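Local coordinates for protein endoribonuclease AbiQ (Lactococcus lactis, PDB 4GLK) that cuts RNA, probably in a sequence-specific way, as the toxin of a type III toxin-antitoxin system, and is neutralised by its cognate RNA antitoxin AntiQ, at residues F44-P49 with L157-A162; H90-V95 with N131-V136; L103-D106 with K111-M114; K62-R67 with L84-H89. The protein carries 1 engineered substitution. All blocks are in the same frame, centred on the assembly; numbering follows the deposited sequence.

Overall arrangement
Contacts 1, 2 and 4 are buried and hold helices against the antiparallel sheet. Contact 3 is a surface contact where a loop meets the helix that follows it. Strand 79-94 serves both contact 2 and contact 4, and contact 1 uses its neighbour, strand 45-52. Probable backbone hydrogen bonds join contact 1 to both of them, as in Phe47 O to Ile93 N and Pro49 O to Leu88 N. The chemistry changes with place. Contact 1 puts a buried carboxylate between two aromatic residues. Contacts 2 and 4 rest on methionines, one beside a serine and one over a tyrosine ring. Contact 3, about 25 Å from contact 1 between centres, sets a histidine ring against leucine and backbone.

Contact 1: residues F44-P49 with L157-A162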
loop_
_atom_site.group_PDB
_atom_site.type_symbol
_atom_site.label_atom_id
_atom_site.label_comp_id
_atom_site.label_asym_id
_atom_site.label_seq_id
_atom_site.Cartn_x
_atom_site.Cartn_y
_atom_site.Cartn_z
ATOM N N PHE A 44 3.645 12.314 8.286
ATOM C CA PHE A 44 2.888 11.558 7.303
ATOM C C PHE A 44 2.785 10.097 7.604
ATOM O O PHE A 44 3.780 9.451 7.928
ATOM C CB PHE A 44 3.487 11.751 5.908
ATOM C CG PHE A 44 3.539 13.197 5.489
ATOM C CD1 PHE A 44 2.413 13.828 4.976
ATOM C CD2 PHE A 44 4.701 13.942 5.652
ATOM C CE1 PHE A 44 2.464 15.169 4.589
ATOM C CE2 PHE A 44 4.752 15.280 5.262
ATOM C CZ PHE A 44 3.640 15.878 4.720
ATOM N N ASN A 45 1.571 9.574 7.469
ATOM C CA ASN A 45 1.293 8.153 7.611
ATOM C C ASN A 45 1.115 7.571 6.225
ATOM O O ASN A 45 0.321 8.080 5.441
ATOM C CB ASN A 45 0.075 7.913 8.474
ATOM C CG ASN A 45 0.271 8.278 9.932
ATOM O OD1 ASN A 45 1.298 7.974 10.570
ATOM N ND2 ASN A 45 -0.738 8.913 10.493
ATOM N N TYR A 46 1.900 6.542 5.918
ATOM C CA TYR A 46 1.943 5.871 4.625
ATOM C C TYR A 46 1.163 4.585 4.610
ATOM O O TYR A 46 1.255 3.772 5.527
ATOM C CB TYR A 46 3.389 5.620 4.219
ATOM C CG TYR A 46 3.977 6.787 3.467
ATOM C CD1 TYR A 46 4.518 7.879 4.143
ATOM C CD2 TYR A 46 3.941 6.829 2.076
ATOM C CE1 TYR A 46 5.053 8.962 3.451
ATOM C CE2 TYR A 46 4.473 7.903 1.374
ATOM C CZ TYR A 46 5.028 8.966 2.065
ATOM O OH TYR A 46 5.498 10.025 1.349
ATOM N N PHE A 47 0.382 4.421 3.556
ATOM C CA PHE A 47 -0.477 3.270 3.341
ATOM C C PHE A 47 -0.154 2.612 2.008
ATOM O O PHE A 47 -0.016 3.310 1.021
ATOM C CB PHE A 47 -1.951 3.712 3.437
ATOM C CG PHE A 47 -2.254 4.239 4.827
ATOM C CD1 PHE A 47 -2.702 3.386 5.827
ATOM C CD2 PHE A 47 -1.995 5.565 5.160
ATOM C CE1 PHE A 47 -2.886 3.842 7.132
ATOM C CE2 PHE A 47 -2.202 6.028 6.462
ATOM C CZ PHE A 47 -2.658 5.164 7.435
ATOM N N ILE A 48 -0.000 1.270 2.002
ATOM C CA ILE A 48 0.320 0.458 0.820
ATOM C C ILE A 48 -0.958 -0.161 0.237
ATOM O O ILE A 48 -1.719 -0.812 0.975
ATOM C CB ILE A 48 1.348 -0.656 1.150
ATOM C CG1 ILE A 48 2.603 -0.096 1.838
ATOM C CG2 ILE A 48 1.761 -1.432 -0.102
ATOM C CD1 ILE A 48 3.592 -1.158 2.288
ATOM N N PRO A 49 -1.185 -0.045 -1.087
ATOM C CA PRO A 49 -2.328 -0.761 -1.670
ATOM C C PRO A 49 -2.003 -2.261 -1.752
ATOM O O PRO A 49 -0.869 -2.646 -1.966
ATOM C CB PRO A 49 -2.504 -0.110 -3.039
ATOM C CG PRO A 49 -1.136 0.414 -3.390
ATOM C CD PRO A 49 -0.380 0.647 -2.116
ATOM N N LEU A 157 6.370 14.950 -3.634
ATOM C CA LEU A 157 5.320 15.755 -4.264
ATOM C C LEU A 157 3.959 15.409 -3.599
ATOM O O LEU A 157 3.183 16.312 -3.279
ATOM C CB LEU A 157 5.285 15.469 -5.784
ATOM C CG LEU A 157 4.091 16.018 -6.585
ATOM C CD1 LEU A 157 4.243 17.502 -6.847
ATOM C CD2 LEU A 157 3.925 15.276 -7.907
ATOM N N LEU A 158 3.717 14.109 -3.337
ATOM C CA LEU A 158 2.491 13.642 -2.691
ATOM C C LEU A 158 2.387 14.198 -1.266
ATOM O O LEU A 158 1.318 14.635 -0.875
ATOM C CB LEU A 158 2.394 12.107 -2.699
ATOM C CG LEU A 158 2.169 11.390 -4.037
ATOM C CD1 LEU A 158 2.185 9.896 -3.834
ATOM C CD2 LEU A 158 0.793 11.709 -4.632
ATOM N N GLU A 159 3.508 14.251 -0.540
ATOM C CA GLU A 159 3.599 14.826 0.801
ATOM C C GLU A 159 3.262 16.314 0.781
ATOM O O GLU A 159 2.486 16.747 1.620
ATOM C CB GLU A 159 4.995 14.620 1.397
ATOM C CG GLU A 159 5.231 13.211 1.910
ATOM C CD GLU A 159 6.628 12.915 2.424
ATOM O OE1 GLU A 159 6.896 11.741 2.756
ATOM O OE2 GLU A 159 7.446 13.854 2.527
ATOM N N ALA A 160 3.784 17.070 -0.214
ATOM C CA ALA A 160 3.511 18.498 -0.399
ATOM C C ALA A 160 2.040 18.716 -0.685
ATOM O O ALA A 160 1.438 19.624 -0.112
ATOM C CB ALA A 160 4.353 19.067 -1.539
ATOM N N LYS A 161 1.451 17.852 -1.522
ATOM C CA LYS A 161 0.041 17.968 -1.842
ATOM C C LYS A 161 -0.907 17.423 -0.758
ATOM O O LYS A 161 -2.016 17.933 -0.634
ATOM C CB LYS A 161 -0.261 17.539 -3.280
ATOM C CG LYS A 161 -0.198 18.731 -4.242
ATOM C CD LYS A 161 1.190 19.044 -4.790
ATOM C CE LYS A 161 1.162 20.225 -5.735
ATOM N NZ LYS A 161 1.320 21.525 -5.029
ATOM N N ALA A 162 -0.433 16.487 0.104
ATOM C CA ALA A 162 -1.221 15.962 1.227
ATOM C C ALA A 162 -1.436 17.043 2.287
ATOM O O ALA A 162 -2.547 17.176 2.800
ATOM C CB ALA A 162 -0.530 14.759 1.848
#
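Glu159 meets both Tyr46 and Phe44, the residue leading into the strand, and so ties helix 155-166 to strand 45-52 of the toxin's antiparallel sheet. The helix presents this residue one turn before Ala162. Glu159 CG sits beside the backbone N (chi1 -77°), and the extended chain beyond CG carries the carboxylate past Phe44 to Tyr46. Its methylene CG lies over the centre of the Phe44 ring, 3.8 Å from the centroid, in a CH-pi contact. Glu159 CB adds to this packing at 3.8 Å from Phe44 CZ. The carboxylate stacks on the same ring, with the two planes only 6° apart.

The acid is gripped at one oxygen. Tyr46 OH donates to Glu159 OE1 at 2.6 Å. The hydroxyl comes from the anti side and lies 26° out of the carboxylate plane. The Tyr46 ring is turned steeply to the carboxylate and meets OE1 with its edge. Tyr137 OH bonds to the same oxygen, while Lys156 makes only a long, weak ion pair with OE2.

Further along the helix, Ala162 CB touches Phe44 CE1 obliquely at 4.1 Å and extends the apolar side of the contact. The two hydroxyls on OE1 would help to stabilise a negative charge on this buried acid. The phenyl face shields its flank, so the contact joins apolar packing to a fixed polar anchor.

Contact 2: residues H90-V95 with N131-V136; sequences HNMIPV and NKSEVV
Met92 and His90 meet one side of helix 126-143 through Ser133 and Val136. The contact is purely van der Waals, with no hydrogen bond between the two segments. Met92 SD lies 3.9 Å from Ser133 CB and 4.0 Å from Ser133 OG. Its methyl carbon CE goes on to the backbone, 3.7 Å from Ser133 O. The reach comes from torsions: Met92 CG stands between the backbone N and carbonyl carbon (chi1 70°), and the rest of the chain is extended. Beside it, Val136 CG1 touches His90 CA at 4.1 Å. The valine packs on the backbone there, because the imidazole of His90 leads away from the helix.

A second shell fixes the serine. Ser133 OG is hydrogen-bonded to His89 ND1 and to Ile129 O one turn earlier in the helix. The sulfur of Met92 therefore faces a hydroxyl group that already has polar partners.

Farther out, Phe155 of helix 155-166 packs on both Met92 and Val136. Tyr46 of strand 45-52 and Leu39 of strand 33-40 also touch Met92. The contact thus lies in the buried layer between the sheet and the two helices 126-143 and 155-166.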
loop_
_atom_site.group_PDB
_atom_site.type_symbol
_atom_site.label_atom_id
_atom_site.label_comp_id
_atom_site.label_asym_id
_atom_site.label_seq_id
_atom_site.Cartn_x
_atom_site.Cartn_y
_atom_site.Cartn_z
ATOM N N HIS A 90 5.934 0.491 -3.931
ATOM C CA HIS A 90 6.163 1.547 -4.915
ATOM C C HIS A 90 4.948 2.436 -5.148
ATOM O O HIS A 90 5.105 3.555 -5.625
ATOM C CB HIS A 90 6.684 0.967 -6.240
ATOM C CG HIS A 90 5.739 0.059 -6.967
ATOM N ND1 HIS A 90 5.380 -1.176 -6.456
ATOM C CD2 HIS A 90 5.193 0.193 -8.198
ATOM C CE1 HIS A 90 4.615 -1.740 -7.374
ATOM N NE2 HIS A 90 4.475 -0.961 -8.442
ATOM N N ASN A 91 3.754 1.967 -4.781
ATOM C CA ASN A 91 2.505 2.729 -4.924
ATOM C C ASN A 91 1.925 3.189 -3.586
ATOM O O ASN A 91 0.759 3.608 -3.526
ATOM C CB ASN A 91 1.485 1.950 -5.727
ATOM C CG ASN A 91 1.882 1.797 -7.165
ATOM O OD1 ASN A 91 2.546 2.656 -7.766
ATOM N ND2 ASN A 91 1.552 0.661 -7.716
ATOM N N MET A 92 2.737 3.157 -2.530
ATOM C CA MET A 92 2.274 3.636 -1.224
ATOM C C MET A 92 2.064 5.160 -1.278
ATOM O O MET A 92 2.663 5.848 -2.119
ATOM C CB MET A 92 3.223 3.217 -0.089
ATOM C CG MET A 92 4.534 3.920 -0.136
ATOM S SD MET A 92 5.596 3.426 1.208
ATOM C CE MET A 92 6.915 4.631 0.971
ATOM N N ILE A 93 1.187 5.674 -0.403
ATOM C CA ILE A 93 0.838 7.084 -0.402
ATOM C C ILE A 93 0.704 7.657 0.991
ATOM O O ILE A 93 0.245 6.960 1.910
ATOM C CB ILE A 93 -0.507 7.314 -1.206
ATOM C CG1 ILE A 93 -1.659 6.413 -0.675
ATOM C CG2 ILE A 93 -0.312 7.186 -2.748
ATOM C CD1 ILE A 93 -3.093 6.800 -1.132
ATOM N N PRO A 94 0.980 8.975 1.145
ATOM C CA PRO A 94 0.696 9.624 2.428
ATOM C C PRO A 94 -0.802 9.964 2.466
ATOM O O PRO A 94 -1.361 10.466 1.476
ATOM C CB PRO A 94 1.580 10.875 2.383
ATOM C CG PRO A 94 1.659 11.222 0.939
ATOM C CD PRO A 94 1.494 9.948 0.153
ATOM N N VAL A 95 -1.469 9.645 3.579
ATOM C CA VAL A 95 -2.904 9.912 3.699
ATOM C C VAL A 95 -3.169 10.730 4.964
ATOM O O VAL A 95 -2.841 10.269 6.066
ATOM C CB VAL A 95 -3.789 8.614 3.670
ATOM C CG1 VAL A 95 -5.287 8.963 3.755
ATOM C CG2 VAL A 95 -3.510 7.770 2.435
ATOM N N ASN A 131 10.520 -1.864 7.053
ATOM C CA ASN A 131 11.865 -1.693 6.472
ATOM C C ASN A 131 11.917 -1.615 4.966
ATOM O O ASN A 131 12.633 -0.769 4.436
ATOM C CB ASN A 131 12.856 -2.688 7.012
ATOM C CG ASN A 131 13.320 -2.299 8.389
ATOM O OD1 ASN A 131 14.265 -1.545 8.540
ATOM N ND2 ASN A 131 12.638 -2.767 9.418
ATOM N N LYS A 132 11.121 -2.429 4.278
ATOM C CA LYS A 132 11.061 -2.361 2.820
ATOM C C LYS A 132 10.427 -1.058 2.330
ATOM O O LYS A 132 10.814 -0.562 1.284
ATOM C CB LYS A 132 10.330 -3.553 2.205
ATOM C CG LYS A 132 10.737 -3.679 0.748
ATOM C CD LYS A 132 9.715 -4.274 -0.114
ATOM C CE LYS A 132 9.875 -5.749 -0.144
ATOM N NZ LYS A 132 9.683 -6.274 -1.503
ATOM N N SER A 133 9.436 -0.523 3.068
ATOM C CA SER A 133 8.821 0.764 2.727
ATOM C C SER A 133 9.859 1.874 2.826
ATOM O O SER A 133 9.922 2.730 1.942
ATOM C CB SER A 133 7.607 1.036 3.607
ATOM O OG SER A 133 6.607 0.101 3.238
ATOM N N GLU A 134 10.703 1.820 3.864
ATOM C CA GLU A 134 11.813 2.746 4.118
ATOM C C GLU A 134 12.831 2.660 3.001
ATOM O O GLU A 134 13.238 3.706 2.511
ATOM C CB GLU A 134 12.515 2.413 5.445
ATOM C CG GLU A 134 12.516 3.540 6.446
ATOM C CD GLU A 134 13.448 3.249 7.605
ATOM O OE1 GLU A 134 14.590 3.762 7.579
ATOM O OE2 GLU A 134 13.056 2.483 8.517
ATOM N N VAL A 135 13.255 1.426 2.607
ATOM C CA VAL A 135 14.187 1.238 1.484
ATOM C C VAL A 135 13.570 1.890 0.224
ATOM O O VAL A 135 14.193 2.718 -0.395
ATOM C CB VAL A 135 14.528 -0.258 1.232
ATOM C CG1 VAL A 135 15.275 -0.450 -0.093
ATOM C CG2 VAL A 135 15.346 -0.840 2.376
ATOM N N VAL A 136 12.347 1.558 -0.114
ATOM C CA VAL A 136 11.666 2.101 -1.310
ATOM C C VAL A 136 11.614 3.653 -1.249
ATOM O O VAL A 136 11.935 4.325 -2.236
ATOM C CB VAL A 136 10.259 1.454 -1.484
ATOM C CG1 VAL A 136 9.481 2.112 -2.609
ATOM C CG2 VAL A 136 10.378 -0.050 -1.733
#

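Contact 3: residues L103-D106 with K111-M114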
loop_
_atom_site.group_PDB
_atom_site.type_symbol
_atom_site.label_atom_id
_atom_site.label_comp_id
_atom_site.label_asym_id
_atom_site.label_seq_id
_atom_site.Cartn_x
_atom_site.Cartn_y
_atom_site.Cartn_z
ATOM N N LEU A 103 -11.592 -0.260 7.250
ATOM C CA LEU A 103 -12.359 -1.205 6.454
ATOM C C LEU A 103 -12.981 -2.330 7.274
ATOM O O LEU A 103 -12.268 -3.195 7.782
ATOM C CB LEU A 103 -11.560 -1.726 5.254
ATOM C CG LEU A 103 -12.221 -2.802 4.412
ATOM C CD1 LEU A 103 -13.141 -2.198 3.360
ATOM C CD2 LEU A 103 -11.186 -3.664 3.767
ATOM N N PRO A 104 -14.323 -2.350 7.376
ATOM C CA PRO A 104 -14.985 -3.428 8.128
ATOM C C PRO A 104 -15.022 -4.719 7.316
ATOM O O PRO A 104 -15.277 -4.692 6.108
ATOM C CB PRO A 104 -16.398 -2.871 8.384
ATOM C CG PRO A 104 -16.372 -1.435 7.888
ATOM C CD PRO A 104 -15.314 -1.395 6.848
ATOM N N LEU A 105 -14.707 -5.844 7.974
ATOM C CA LEU A 105 -14.731 -7.139 7.317
ATOM C C LEU A 105 -15.882 -7.941 7.847
ATOM O O LEU A 105 -16.104 -7.996 9.061
ATOM C CB LEU A 105 -13.431 -7.949 7.521
ATOM C CG LEU A 105 -12.130 -7.415 6.920
ATOM C CD1 LEU A 105 -10.975 -8.326 7.283
ATOM C CD2 LEU A 105 -12.217 -7.289 5.393
ATOM N N ASP A 106 -16.596 -8.579 6.933
ATOM C CA ASP A 106 -17.674 -9.506 7.230
ATOM C C ASP A 106 -17.041 -10.889 7.010
ATOM O O ASP A 106 -16.896 -11.327 5.871
ATOM C CB ASP A 106 -18.868 -9.248 6.290
ATOM C CG ASP A 106 -19.957 -10.311 6.307
ATOM O OD1 ASP A 106 -20.205 -10.899 7.392
ATOM O OD2 ASP A 106 -20.564 -10.548 5.246
ATOM N N LYS A 111 -14.034 -13.903 0.822
ATOM C CA LYS A 111 -13.207 -12.795 0.340
ATOM C C LYS A 111 -12.543 -12.121 1.554
ATOM O O LYS A 111 -11.329 -11.936 1.583
ATOM C CB LYS A 111 -14.124 -11.776 -0.377
ATOM C CG LYS A 111 -13.479 -10.940 -1.474
ATOM C CD LYS A 111 -14.431 -9.813 -1.900
ATOM C CE LYS A 111 -14.771 -9.830 -3.372
ATOM N NZ LYS A 111 -13.986 -8.817 -4.129
ATOM N N HIS A 112 -13.360 -11.784 2.562
ATOM C CA HIS A 112 -12.939 -11.122 3.790
ATOM C C HIS A 112 -12.213 -12.071 4.725
ATOM O O HIS A 112 -11.337 -11.627 5.460
ATOM C CB HIS A 112 -14.132 -10.451 4.474
ATOM C CG HIS A 112 -14.733 -9.319 3.690
ATOM N ND1 HIS A 112 -14.328 -9.028 2.395
ATOM C CD2 HIS A 112 -15.703 -8.451 4.046
ATOM C CE1 HIS A 112 -15.062 -7.999 2.011
ATOM N NE2 HIS A 112 -15.901 -7.612 2.976
ATOM N N LYS A 113 -12.559 -13.370 4.679
ATOM C CA LYS A 113 -11.922 -14.437 5.463
ATOM C C LYS A 113 -10.439 -14.584 5.029
ATOM O O LYS A 113 -9.573 -14.862 5.856
ATOM C CB LYS A 113 -12.686 -15.757 5.271
ATOM C CG LYS A 113 -12.561 -16.717 6.449
ATOM C CD LYS A 113 -13.492 -17.919 6.287
ATOM C CE LYS A 113 -14.534 -17.992 7.380
ATOM N NZ LYS A 113 -15.918 -17.945 6.831
ATOM N N MET A 114 -10.169 -14.367 3.735
ATOM C CA MET A 114 -8.846 -14.393 3.130
ATOM C C MET A 114 -8.106 -13.100 3.490
ATOM O O MET A 114 -6.897 -13.138 3.744
ATOM C CB MET A 114 -8.974 -14.557 1.612
ATOM C CG MET A 114 -7.641 -14.710 0.899
ATOM S SD MET A 114 -7.599 -13.813 -0.669
ATOM C CE MET A 114 -7.754 -12.138 -0.109
#
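Asp106 O rests against the base of the His112 side chain, 3.2 Å from His112 CB. This is a short-range contact between a loop and the first turn of the helix it leads into. It follows strand 100-102, an outermost strand of the sheet in this toxin of the SH3 clan. The loop runs on into helix 110-124, whose first turn folds back beside it.

His112 is the centre of the contact. Its CG lies beside the backbone N (chi1 -65°), which lays the ring against the loop. Asp106 N meets the ring edge, in the ring plane, at His112 CD2, 3.0 Å away. Its N-H is aimed at this carbon, which is too tight for a C-H. The assignment of the ring atoms is therefore doubtful. A ring turned over about chi2, with ND1 accepting from Asp106 N, is plausible, but the model as it stands holds no hydrogen bond here.

The ring face has a different neighbour. Leu105 CD2 stands over it, 4.0 Å from the centroid and 23° off the ring normal, in a CH-pi contact shifted toward the rim. The same leucine packs on Phe5 of strand 4-8, so it links the sheet to the helix. Its other methyl, Leu105 CD1, reaches the helix backbone at 3.8 Å from His112 O.

Contact 4: residues K62-R67 with L84-H89; sequences KAMKKR and LGYLLH
Met64 lies across one face of the Tyr86 ring and ends against Leu88. This Met-aromatic contact fixes helix 58-66 on strand 79-94. The helix belongs to a beta-alpha-beta crossover: it connects strand 45-52 with strand 71-76, which run parallel to each other with strand 79-94 antiparallel between them. Met64 points at that middle strand.

The methionine crosses the tyrosine obliquely. Met64 CG makes the closest approach, 3.4 Å from Tyr86 CD1. It stands 3.6 Å from the ring centroid and 19° off the normal, a CH-pi contact displaced toward the rim. Met64 CB adds to the cover at 3.8 Å from Tyr86 CE1. The sulfur is higher above the same face, with Met64 SD 4.8 Å from the centroid, so the methylene carries more of the direct contact than the sulfur does.

The chain then folds back. Bends at chi2 (50°) and chi3 bring Met64 CE down to the ring again, 3.8 Å from Tyr86 CD2. Tyr86 presents its face to the helix with CG beside the backbone N (chi1 -46°).

Leu88, two residues on, lies on the same side of the strand and meets the methionine at about a right angle. Val71 of strand 71-76 packs on both Met64 and Tyr86. Leu51 of strand 45-52 packs on Met64 and Leu88, so both strands of the crossover help to enclose the contact. At the far end of the methionine, Met64 CE touches the Leu88 methyl CD1 at 3.8 Å.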
loop_
_atom_site.group_PDB
_atom_site.type_symbol
_atom_site.label_atom_id
_atom_site.label_comp_id
_atom_site.label_asym_id
_atom_site.label_seq_id
_atom_site.Cartn_x
_atom_site.Cartn_y
_atom_site.Cartn_z
ATOM N N LYS A 62 4.357 -13.843 -12.127
ATOM C CA LYS A 62 5.743 -13.861 -12.582
ATOM C C LYS A 62 6.329 -12.468 -12.618
ATOM O O LYS A 62 7.489 -12.283 -12.265
ATOM C CB LYS A 62 5.842 -14.498 -13.963
ATOM N N ALA A 63 5.524 -11.489 -13.052
ATOM C CA ALA A 63 5.898 -10.090 -13.101
ATOM C C ALA A 63 6.169 -9.552 -11.695
ATOM O O ALA A 63 7.112 -8.792 -11.524
ATOM C CB ALA A 63 4.807 -9.293 -13.769
ATOM N N MET A 64 5.377 -9.987 -10.703
ATOM C CA MET A 64 5.466 -9.576 -9.307
ATOM C C MET A 64 6.722 -10.125 -8.645
ATOM O O MET A 64 7.341 -9.424 -7.847
ATOM C CB MET A 64 4.219 -10.042 -8.561
ATOM C CG MET A 64 3.383 -8.943 -7.956
ATOM S SD MET A 64 2.897 -7.518 -8.943
ATOM C CE MET A 64 1.320 -7.229 -8.266
ATOM N N LYS A 65 7.104 -11.366 -8.998
ATOM C CA LYS A 65 8.296 -12.063 -8.505
ATOM C C LYS A 65 9.544 -11.317 -8.966
ATOM O O LYS A 65 10.514 -11.236 -8.219
ATOM C CB LYS A 65 8.322 -13.508 -9.036
ATOM C CG LYS A 65 8.056 -14.576 -8.000
ATOM C CD LYS A 65 9.131 -15.673 -8.055
ATOM C CE LYS A 65 8.633 -17.071 -7.687
ATOM N NZ LYS A 65 9.245 -17.571 -6.438
ATOM N N LYS A 66 9.513 -10.761 -10.187
ATOM C CA LYS A 66 10.628 -10.024 -10.771
ATOM C C LYS A 66 10.785 -8.645 -10.105
ATOM O O LYS A 66 11.857 -8.037 -10.193
ATOM C CB LYS A 66 10.430 -9.873 -12.286
ATOM N N ARG A 67 9.714 -8.155 -9.447
ATOM C CA ARG A 67 9.783 -6.879 -8.756
ATOM C C ARG A 67 9.843 -7.000 -7.216
ATOM O O ARG A 67 9.280 -6.179 -6.495
ATOM C CB ARG A 67 8.783 -5.849 -9.307
ATOM C CG ARG A 67 7.333 -6.297 -9.421
ATOM C CD ARG A 67 6.513 -5.328 -10.265
ATOM N NE ARG A 67 6.954 -5.264 -11.662
ATOM C CZ ARG A 67 6.297 -4.618 -12.624
ATOM N NH1 ARG A 67 5.167 -3.977 -12.352
ATOM N NH2 ARG A 67 6.762 -4.615 -13.867
ATOM N N LEU A 84 -1.299 -15.358 -1.058
ATOM C CA LEU A 84 -2.572 -14.688 -0.761
ATOM C C LEU A 84 -2.746 -13.337 -1.453
ATOM O O LEU A 84 -3.879 -12.881 -1.632
ATOM C CB LEU A 84 -2.662 -14.501 0.768
ATOM C CG LEU A 84 -3.506 -15.474 1.623
ATOM C CD1 LEU A 84 -3.360 -16.908 1.203
ATOM C CD2 LEU A 84 -3.162 -15.330 3.091
ATOM N N GLY A 85 -1.635 -12.695 -1.797
ATOM C CA GLY A 85 -1.664 -11.387 -2.438
ATOM C C GLY A 85 -0.337 -10.661 -2.489
ATOM O O GLY A 85 0.712 -11.278 -2.289
ATOM N N TYR A 86 -0.375 -9.347 -2.793
ATOM C CA TYR A 86 0.823 -8.504 -2.958
ATOM C C TYR A 86 0.666 -7.115 -2.404
ATOM O O TYR A 86 -0.332 -6.438 -2.677
ATOM C CB TYR A 86 1.187 -8.332 -4.455
ATOM C CG TYR A 86 1.163 -9.617 -5.252
ATOM C CD1 TYR A 86 2.225 -10.515 -5.193
ATOM C CD2 TYR A 86 0.047 -9.970 -6.010
ATOM C CE1 TYR A 86 2.190 -11.722 -5.887
ATOM C CE2 TYR A 86 -0.004 -11.178 -6.703
ATOM C CZ TYR A 86 1.075 -12.046 -6.647
ATOM O OH TYR A 86 1.063 -13.218 -7.363
ATOM N N LEU A 87 1.726 -6.645 -1.744
ATOM C CA LEU A 87 1.829 -5.287 -1.263
ATOM C C LEU A 87 2.677 -4.555 -2.253
ATOM O O LEU A 87 3.785 -4.988 -2.558
ATOM C CB LEU A 87 2.492 -5.221 0.101
ATOM C CG LEU A 87 1.683 -5.619 1.271
ATOM C CD1 LEU A 87 2.578 -5.631 2.469
ATOM C CD2 LEU A 87 0.518 -4.656 1.480
ATOM N N LEU A 88 2.167 -3.448 -2.759
ATOM C CA LEU A 88 2.858 -2.660 -3.769
ATOM C C LEU A 88 3.488 -1.416 -3.136
ATOM O O LEU A 88 2.926 -0.339 -3.228
ATOM C CB LEU A 88 1.820 -2.283 -4.837
ATOM C CG LEU A 88 1.611 -3.256 -6.014
ATOM C CD1 LEU A 88 1.094 -4.600 -5.565
ATOM C CD2 LEU A 88 0.642 -2.659 -7.017
ATOM N N HIS A 89 4.633 -1.580 -2.445
ATOM C CA HIS A 89 5.392 -0.505 -1.761
ATOM C C HIS A 89 5.634 0.718 -2.635
ATOM O O HIS A 89 5.545 1.847 -2.145
ATOM C CB HIS A 89 6.743 -1.026 -1.237
ATOM C CG HIS A 89 6.638 -2.114 -0.223
ATOM N ND1 HIS A 89 6.675 -1.839 1.135
ATOM C CD2 HIS A 89 6.517 -3.447 -0.392
ATOM C CE1 HIS A 89 6.574 -3.012 1.742
ATOM N NE2 HIS A 89 6.484 -4.004 0.871
#